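Long-range contacts in glutaredoxin 2 (Salmonella enterica subsp. enterica serovar Typhimurium, PDB 3IR4), which binds glutathione and, as a glutaredoxin with a GST-like fold, probably catalyses glutathione-dependent thiol-disulfide exchange: residues Leu80-Ile89 with Val167-His177; Phe179-Ala189 with Thr208-Ile218. All blocks are in the same frame, centred on the assembly; numbering follows the deposited sequence. Where two conformers were deposited one is given.

Interaction 1 (Leu80-Ile89 with Val167-His177). With SO4 (sulfate ion), chain F.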
# COMPACT_ATOMS: atom_id res chain seq x y z
N LEU A 80 12.51 5.07 -13.77
CA LEU A 80 12.97 3.79 -13.24
C LEU A 80 12.09 2.63 -13.67
O LEU A 80 12.54 1.48 -13.59
CB LEU A 80 13.05 3.82 -11.72
CG LEU A 80 14.10 4.73 -11.09
CD1 LEU A 80 14.21 4.46 -9.60
CD2 LEU A 80 15.47 4.54 -11.74
N LEU A 81 10.84 2.88 -14.06
CA LEU A 81 9.93 1.81 -14.46
C LEU A 81 10.27 1.42 -15.90
O LEU A 81 9.79 2.02 -16.86
CB LEU A 81 8.48 2.24 -14.30
CG LEU A 81 8.02 2.43 -12.84
CD1 LEU A 81 6.74 3.24 -12.79
CD2 LEU A 81 7.85 1.10 -12.15
N THR A 82 11.17 0.46 -16.01
CA THR A 82 11.70 0.06 -17.31
C THR A 82 11.47 -1.40 -17.67
O THR A 82 11.83 -1.81 -18.76
CB THR A 82 13.22 0.35 -17.39
OG1 THR A 82 13.87 -0.46 -16.42
CG2 THR A 82 13.52 1.83 -17.23
N GLY A 83 10.88 -2.15 -16.76
CA GLY A 83 10.74 -3.58 -16.94
C GLY A 83 9.42 -4.08 -17.49
O GLY A 83 8.39 -3.43 -17.37
N LYS A 84 9.47 -5.29 -18.04
CA LYS A 84 8.28 -5.99 -18.42
C LYS A 84 7.51 -6.41 -17.18
O LYS A 84 8.04 -6.46 -16.06
CB LYS A 84 8.62 -7.24 -19.24
CG LYS A 84 9.31 -8.37 -18.47
CD LYS A 84 9.66 -9.56 -19.34
CE LYS A 84 10.76 -9.29 -20.30
NZ LYS A 84 12.05 -9.03 -19.61
N ARG A 85 6.24 -6.69 -17.41
CA ARG A 85 5.36 -7.22 -16.39
C ARG A 85 5.09 -8.69 -16.65
O ARG A 85 5.22 -9.16 -17.78
CB ARG A 85 4.08 -6.44 -16.33
CG ARG A 85 4.41 -5.03 -15.87
CD ARG A 85 3.27 -4.11 -15.90
NE ARG A 85 2.29 -4.38 -14.86
CZ ARG A 85 1.17 -3.70 -14.78
NH1 ARG A 85 0.93 -2.70 -15.62
NH2 ARG A 85 0.29 -4.00 -13.85
N ASN A 86 4.71 -9.41 -15.61
CA ASN A 86 4.50 -10.83 -15.65
C ASN A 86 3.00 -11.09 -15.41
O ASN A 86 2.49 -10.81 -14.33
CB ASN A 86 5.34 -11.51 -14.55
CG ASN A 86 5.19 -13.01 -14.55
OD1 ASN A 86 4.37 -13.56 -15.30
ND2 ASN A 86 5.97 -13.70 -13.72
N PRO A 87 2.29 -11.64 -16.42
CA PRO A 87 0.88 -11.90 -16.21
C PRO A 87 0.60 -12.76 -14.96
O PRO A 87 -0.48 -12.64 -14.36
CB PRO A 87 0.50 -12.64 -17.49
CG PRO A 87 1.41 -12.07 -18.52
CD PRO A 87 2.71 -11.97 -17.78
N ALA A 88 1.53 -13.65 -14.60
CA ALA A 88 1.36 -14.48 -13.40
C ALA A 88 1.25 -13.63 -12.13
O ALA A 88 0.52 -14.00 -11.19
CB ALA A 88 2.49 -15.52 -13.26
N ILE A 89 1.95 -12.51 -12.08
CA ILE A 89 1.92 -11.63 -10.91
C ILE A 89 0.56 -10.92 -10.83
O ILE A 89 -0.05 -10.84 -9.79
CB ILE A 89 3.10 -10.64 -10.90
CG1 ILE A 89 4.42 -11.42 -10.74
CG2 ILE A 89 2.94 -9.61 -9.81
CD1 ILE A 89 4.67 -12.10 -9.44
N VAL A 167 10.58 -7.52 -8.95
CA VAL A 167 9.89 -8.80 -9.02
C VAL A 167 10.12 -9.55 -10.33
O VAL A 167 10.20 -10.77 -10.35
CB VAL A 167 8.38 -8.67 -8.65
CG1 VAL A 167 7.64 -7.79 -9.62
CG2 VAL A 167 7.72 -10.03 -8.54
N ASN A 168 10.26 -8.80 -11.42
CA ASN A 168 10.51 -9.41 -12.73
C ASN A 168 11.93 -9.24 -13.23
O ASN A 168 12.21 -9.65 -14.37
CB ASN A 168 9.49 -8.88 -13.75
CG ASN A 168 8.05 -9.07 -13.31
OD1 ASN A 168 7.73 -10.06 -12.65
ND2 ASN A 168 7.22 -8.10 -13.57
N GLY A 169 12.83 -8.69 -12.42
CA GLY A 169 14.25 -8.52 -12.81
C GLY A 169 14.61 -7.07 -12.99
O GLY A 169 15.66 -6.64 -12.58
N GLU A 170 13.74 -6.32 -13.68
CA GLU A 170 13.87 -4.86 -13.84
C GLU A 170 12.61 -4.29 -13.21
O GLU A 170 11.54 -4.86 -13.35
CB GLU A 170 13.91 -4.41 -15.31
CG GLU A 170 15.13 -4.77 -16.13
CD GLU A 170 14.96 -4.36 -17.57
OE1 GLU A 170 14.45 -3.26 -17.83
OE2 GLU A 170 15.31 -5.16 -18.44
N LEU A 171 12.73 -3.15 -12.54
CA LEU A 171 11.59 -2.53 -11.87
C LEU A 171 10.46 -2.30 -12.84
O LEU A 171 10.67 -1.81 -13.96
CB LEU A 171 12.00 -1.18 -11.26
CG LEU A 171 11.02 -0.62 -10.24
CD1 LEU A 171 11.17 -1.31 -8.86
CD2 LEU A 171 11.18 0.90 -10.14
N SER A 172 9.26 -2.64 -12.41
CA SER A 172 8.07 -2.51 -13.26
C SER A 172 6.85 -2.13 -12.39
O SER A 172 6.92 -2.11 -11.16
CB SER A 172 7.76 -3.82 -13.99
OG SER A 172 7.23 -4.80 -13.09
N GLU A 173 5.72 -1.90 -13.05
CA GLU A 173 4.50 -1.61 -12.32
C GLU A 173 4.08 -2.80 -11.46
O GLU A 173 3.31 -2.62 -10.51
CB GLU A 173 3.38 -1.17 -13.25
CG GLU A 173 3.58 0.22 -13.89
CD GLU A 173 4.54 0.25 -15.08
OE1 GLU A 173 5.03 -0.83 -15.52
OE2 GLU A 173 4.76 1.36 -15.59
N ASP A 174 4.54 -4.03 -11.75
CA ASP A 174 4.25 -5.14 -10.85
C ASP A 174 4.81 -4.89 -9.46
O ASP A 174 4.20 -5.30 -8.47
CB ASP A 174 4.75 -6.48 -11.39
CG ASP A 174 3.93 -7.00 -12.57
OD1 ASP A 174 2.81 -6.50 -12.82
OD2 ASP A 174 4.43 -7.97 -13.21
N ASP A 175 5.96 -4.24 -9.35
CA ASP A 175 6.53 -3.88 -8.05
C ASP A 175 5.64 -2.88 -7.32
O ASP A 175 5.45 -2.95 -6.10
CB ASP A 175 7.93 -3.31 -8.20
CG ASP A 175 8.89 -4.32 -8.75
OD1 ASP A 175 9.20 -5.26 -7.99
OD2 ASP A 175 9.29 -4.22 -9.92
N ILE A 176 5.11 -1.92 -8.09
CA ILE A 176 4.24 -0.90 -7.55
C ILE A 176 2.98 -1.56 -6.96
O ILE A 176 2.51 -1.18 -5.90
CB ILE A 176 3.87 0.14 -8.62
CG1 ILE A 176 5.13 0.83 -9.18
CG2 ILE A 176 2.88 1.13 -8.04
CD1 ILE A 176 5.93 1.66 -8.18
N HIS A 177 2.43 -2.56 -7.62
CA HIS A 177 1.24 -3.25 -7.11
C HIS A 177 1.55 -4.27 -6.02
O HIS A 177 0.73 -4.48 -5.13
CB HIS A 177 0.45 -3.89 -8.25
CG HIS A 177 -0.14 -2.91 -9.19
ND1 HIS A 177 -1.02 -1.93 -8.79
CD2 HIS A 177 0.08 -2.72 -10.51
CE1 HIS A 177 -1.35 -1.21 -9.85
NE2 HIS A 177 -0.70 -1.67 -10.90
S SO4 F . -2.12 -1.18 -14.35
O1 SO4 F . -1.46 -1.18 -15.68
O2 SO4 F . -2.23 -2.60 -13.96
O3 SO4 F . -1.24 -0.44 -13.44
O4 SO4 F . -3.45 -0.61 -14.50
O HOH W 1 7.81 -0.87 -16.11
O HOH W 2 10.88 -6.59 -15.53
O HOH W 3 12.09 -6.22 -18.80
O HOH W 4 0.13 -6.20 -11.86
O HOH W 5 8.19 -12.69 -12.11
O HOH W 6 1.39 -8.18 -14.42

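Interaction 2 (Phe179-Ala189 with Thr208-Ile218)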
# COMPACT_ATOMS: atom_id res chain seq x y z
N PHE A 179 4.42 -4.56 -3.73
CA PHE A 179 4.97 -4.11 -2.47
C PHE A 179 3.91 -3.64 -1.45
O PHE A 179 4.00 -4.03 -0.30
CB PHE A 179 6.09 -3.09 -2.64
CG PHE A 179 6.58 -2.56 -1.33
CD1 PHE A 179 7.30 -3.38 -0.46
CD2 PHE A 179 6.24 -1.29 -0.91
CE1 PHE A 179 7.73 -2.92 0.75
CE2 PHE A 179 6.67 -0.82 0.32
CZ PHE A 179 7.40 -1.65 1.16
N PRO A 180 2.92 -2.83 -1.86
CA PRO A 180 1.96 -2.37 -0.85
C PRO A 180 1.23 -3.51 -0.15
O PRO A 180 0.94 -3.42 1.06
CB PRO A 180 1.01 -1.49 -1.65
CG PRO A 180 1.84 -1.01 -2.83
CD PRO A 180 2.71 -2.18 -3.16
N LEU A 181 0.88 -4.55 -0.90
CA LEU A 181 0.23 -5.71 -0.31
C LEU A 181 1.14 -6.38 0.72
O LEU A 181 0.73 -6.68 1.84
CB LEU A 181 -0.17 -6.68 -1.43
CG LEU A 181 -0.71 -8.02 -0.97
CD1 LEU A 181 -1.96 -7.85 -0.10
CD2 LEU A 181 -0.99 -8.89 -2.18
N LEU A 182 2.40 -6.61 0.35
CA LEU A 182 3.33 -7.24 1.26
C LEU A 182 3.58 -6.35 2.49
O LEU A 182 3.66 -6.85 3.61
CB LEU A 182 4.65 -7.60 0.57
CG LEU A 182 4.54 -8.51 -0.65
CD1 LEU A 182 5.92 -8.77 -1.22
CD2 LEU A 182 3.83 -9.82 -0.32
N ARG A 183 3.77 -5.06 2.26
CA ARG A 183 4.00 -4.12 3.35
C ARG A 183 2.86 -4.20 4.37
O ARG A 183 3.08 -4.32 5.58
CB ARG A 183 4.14 -2.71 2.76
CG ARG A 183 4.49 -1.58 3.72
CD ARG A 183 3.32 -0.81 4.25
NE ARG A 183 3.80 0.30 5.08
CZ ARG A 183 3.06 1.33 5.47
NH1 ARG A 183 1.77 1.41 5.16
NH2 ARG A 183 3.62 2.29 6.18
N ASN A 184 1.38 -4.20 3.83
CA ASN A 184 0.27 -4.26 4.75
C ASN A 184 0.16 -5.63 5.43
O ASN A 184 -0.30 -5.73 6.56
CB ASN A 184 -0.98 -3.76 4.05
CG ASN A 184 -0.94 -2.24 3.81
OD1 ASN A 184 -0.15 -1.51 4.44
ND2 ASN A 184 -1.80 -1.75 2.92
N LEU A 185 0.63 -6.69 4.76
CA LEU A 185 0.64 -8.02 5.36
C LEU A 185 1.56 -8.12 6.57
O LEU A 185 1.36 -8.99 7.42
CB LEU A 185 0.94 -9.10 4.35
CG LEU A 185 -0.21 -9.50 3.44
CD1 LEU A 185 0.28 -10.40 2.30
CD2 LEU A 185 -1.33 -10.18 4.21
N THR A 186 2.53 -7.23 6.70
CA THR A 186 3.40 -7.25 7.88
C THR A 186 2.64 -6.86 9.16
O THR A 186 3.16 -7.04 10.25
CB THR A 186 4.68 -6.43 7.73
OG1 THR A 186 4.38 -5.03 7.60
CG2 THR A 186 5.52 -6.90 6.58
N LEU A 187 1.42 -6.33 9.02
CA LEU A 187 0.59 -6.05 10.19
C LEU A 187 -0.02 -7.34 10.76
O LEU A 187 -0.56 -7.34 11.87
CB LEU A 187 -0.53 -5.09 9.82
CG LEU A 187 -1.35 -4.46 10.96
CD1 LEU A 187 -0.46 -3.62 11.82
CD2 LEU A 187 -2.48 -3.64 10.36
N VAL A 188 0.00 -8.42 9.99
CA VAL A 188 -0.62 -9.67 10.38
C VAL A 188 0.37 -10.59 11.07
O VAL A 188 1.18 -11.27 10.43
CB VAL A 188 -1.24 -10.41 9.15
CG1 VAL A 188 -1.99 -11.64 9.60
CG2 VAL A 188 -2.14 -9.47 8.35
N ALA A 189 0.31 -10.64 12.41
CA ALA A 189 1.12 -11.57 13.17
C ALA A 189 0.72 -13.00 12.79
O ALA A 189 -0.46 -13.30 12.68
CB ALA A 189 0.91 -11.35 14.69
N THR A 208 12.36 2.11 -0.93
CA THR A 208 11.22 3.02 -1.09
C THR A 208 11.06 4.00 0.06
O THR A 208 10.28 4.93 -0.05
CB THR A 208 9.88 2.29 -1.25
OG1 THR A 208 9.58 1.59 -0.04
CG2 THR A 208 9.85 1.38 -2.48
N GLN A 209 11.81 3.84 1.16
CA GLN A 209 11.65 4.73 2.34
C GLN A 209 10.25 4.61 2.92
O GLN A 209 9.65 5.60 3.35
CB GLN A 209 11.96 6.20 2.03
CG GLN A 209 13.38 6.48 1.61
CD GLN A 209 14.40 6.44 2.73
OE1 GLN A 209 14.10 6.09 3.86
NE2 GLN A 209 15.62 6.80 2.41
N ILE A 210 9.70 3.40 2.91
CA ILE A 210 8.36 3.15 3.46
C ILE A 210 8.51 2.05 4.50
O ILE A 210 9.06 1.00 4.23
CB ILE A 210 7.36 2.75 2.36
CG1 ILE A 210 7.21 3.85 1.33
CG2 ILE A 210 6.03 2.34 2.99
CD1 ILE A 210 6.53 3.44 0.03
N ASN A 211 8.00 2.31 5.69
CA ASN A 211 8.13 1.38 6.80
C ASN A 211 7.31 0.15 6.69
O ASN A 211 6.19 0.17 6.21
CB ASN A 211 7.73 2.11 8.11
CG ASN A 211 6.21 2.44 8.20
OD1 ASN A 211 5.59 2.99 7.26
ND2 ASN A 211 5.64 2.17 9.33
N LEU A 212 7.85 -0.95 7.19
CA LEU A 212 7.06 -2.15 7.42
C LEU A 212 6.33 -1.96 8.76
O LEU A 212 6.68 -1.09 9.56
CB LEU A 212 7.91 -3.39 7.43
CG LEU A 212 8.66 -3.64 6.12
CD1 LEU A 212 9.52 -4.88 6.26
CD2 LEU A 212 7.72 -3.77 4.94
N LEU A 213 5.34 -2.80 8.99
CA LEU A 213 4.42 -2.66 10.15
C LEU A 213 4.58 -3.73 11.20
O LEU A 213 3.76 -3.84 12.11
CB LEU A 213 2.99 -2.69 9.62
CG LEU A 213 2.67 -1.70 8.48
CD1 LEU A 213 1.25 -1.93 7.97
CD2 LEU A 213 2.90 -0.25 8.89
N SER A 214 5.66 -4.49 11.09
CA SER A 214 5.94 -5.63 11.93
C SER A 214 5.97 -5.28 13.41
O SER A 214 5.55 -6.06 14.25
CB SER A 214 7.29 -6.21 11.49
OG SER A 214 7.37 -6.29 10.07
N SER A 215 6.47 -4.10 13.74
CA SER A 215 6.56 -3.70 15.14
C SER A 215 5.19 -3.58 15.81
O SER A 215 5.12 -3.58 17.04
CB SER A 215 7.36 -2.42 15.33
OG SER A 215 6.68 -1.31 14.80
N MSE A 216 4.12 -3.43 15.03
CA MSE A 216 2.79 -3.39 15.62
C MSE A 216 1.90 -4.52 15.09
O MSE A 216 0.68 -4.47 15.13
CB MSE A 216 2.15 -2.04 15.47
CG MSE A 216 1.81 -1.65 14.08
SE MSE A 216 0.89 0.09 14.05
CE MSE A 216 0.94 0.34 12.19
N ALA A 217 2.51 -5.63 14.67
CA ALA A 217 1.74 -6.75 14.14
C ALA A 217 0.83 -7.31 15.22
O ALA A 217 1.22 -7.46 16.38
CB ALA A 217 2.67 -7.82 13.65
N ILE A 218 -0.36 -7.68 14.78
CA ILE A 218 -1.40 -8.23 15.65
C ILE A 218 -2.17 -9.35 14.94
O ILE A 218 -2.05 -9.50 13.72
CB ILE A 218 -2.41 -7.14 16.09
CG1 ILE A 218 -2.93 -6.33 14.89
CG2 ILE A 218 -1.78 -6.21 17.13
CD1 ILE A 218 -4.13 -5.45 15.24
OXT ILE A 218 -2.88 -10.12 15.61
O HOH W 7 -2.88 -12.46 14.04

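Interaction 1 (Leu80-Ile89 with Val167-His177)
The guanidinium group of R85 lies with one face over CB of E173, while D174 OD1 and a sulfate ion, probably from the crystallisation liquor, sit at its edge. H177 meets the same sulfate at its ring edge, NE2 donating to O3 over 2.9 Å. The contact joins the linker between the thioredoxin-like and all-helical domains of this GST-like fold to the start of helix 173-185, where S172 and D175 form an N-terminal capping box: S172 OG accepts from D174 N, and D175 OD2 from S172 N. R85 NE approaches D174 OD1 over 3.0 Å in a nearly straight salt bridge (178°), from above the carboxylate plane. The chain of R85 bends at chi3 (72°), which turns the guanidinium toward the sulfate, bound by NH1 and NH2. A bridging water links NH2 back to D174 OD1.

The other carboxylate oxygen is held by two donors. N86 N reaches D174 OD2 on its syn lone pair at 2.8 Å, and N168 ND2 arrives on the anti side, tilted out of the carboxylate plane. With its second hydrogen N168 ND2 bonds K84 O at 3.1 Å, so the amide spans the linker and the first turn of the helix. N86 in turn caps helix 87-97 through OD1.

Toward L80 the contact becomes apolar. CD2 of L81 packs on CD2 of L171 and CG1 of I176, with V69 of helix 65-74 alongside. E173 OE2 is hydrogen-bonded to NE2 of H70 from that helix. Beside these leucines, L171 O receives G83 N at 2.8 Å and, more weakly, T82 N at 3.1 Å.

Interaction 2 (Phe179-Ala189 with Thr208-Ile218)
F179 starts the contact with its ring edge at CB of I210, CE2 lying 4.2 Å from that atom, in the helical C-terminal domain of the GST-like fold. Here the C-terminal tail, leaving helix 195-208 through a Schellman motif at Q209, runs back along the end of helix 173-185. M20 of helix 13-25 also packs on F179 and I210, bringing the thioredoxin-like domain to this seam.

One turn on, R183 is buried between tail side chains: in the conformer modelled here, CG2 of I210 covers one face of its guanidinium and CD2 of L213 the opposite face, 3.7 Å above the plane and over its centre. With CG anti to the backbone N (chi1 -175°) and a bend at chi2, NE donates to N211 O over 2.6 Å, almost along the C=O axis. N211 OD1 lies at the guanidinium edge, the amide plane turned 79° from the guanidinium plane, and D10 of the thioredoxin-like domain forms a salt bridge with NH2, which ties the two domains together here.

T186 then relays a hydrogen bond. Its OG1, between the backbone N and the carbonyl carbon (chi1 66°), donates in the carbonyl plane to R183 O and accepts from L213 N at 2.8 Å. L187 follows, its CD1 packing 3.8 Å from CG of M216, a selenomethionine, and its CB facing CD1 of L213.

Farther along, L187 and A189 pair with the chain terminus through their backbones. I218 N donates to L187 O at 2.9 Å, and A189 N returns a 2.9 Å bond to I218 O, which also accepts from R107. A water bridges A189 O and I218 OXT.

Helix 173-185 is common to both contacts: interaction 1 holds its N-terminal end and interaction 2 its C-terminal part, their centres 20 Å apart, with D175 O against the ring of P180 where they meet. Interaction 1 lies farther from the centre of the chain, and its chemistry is largely polar, with waters and an anion at a surface where the interdomain linker passes. Interaction 2 has more buried residues. There a single arginine is enclosed by aliphatic groups, and backbone pairing replaces water bridges until the exposed chain terminus. Each also touches helix 13-25, so both connect the helical domain with the thioredoxin-like one.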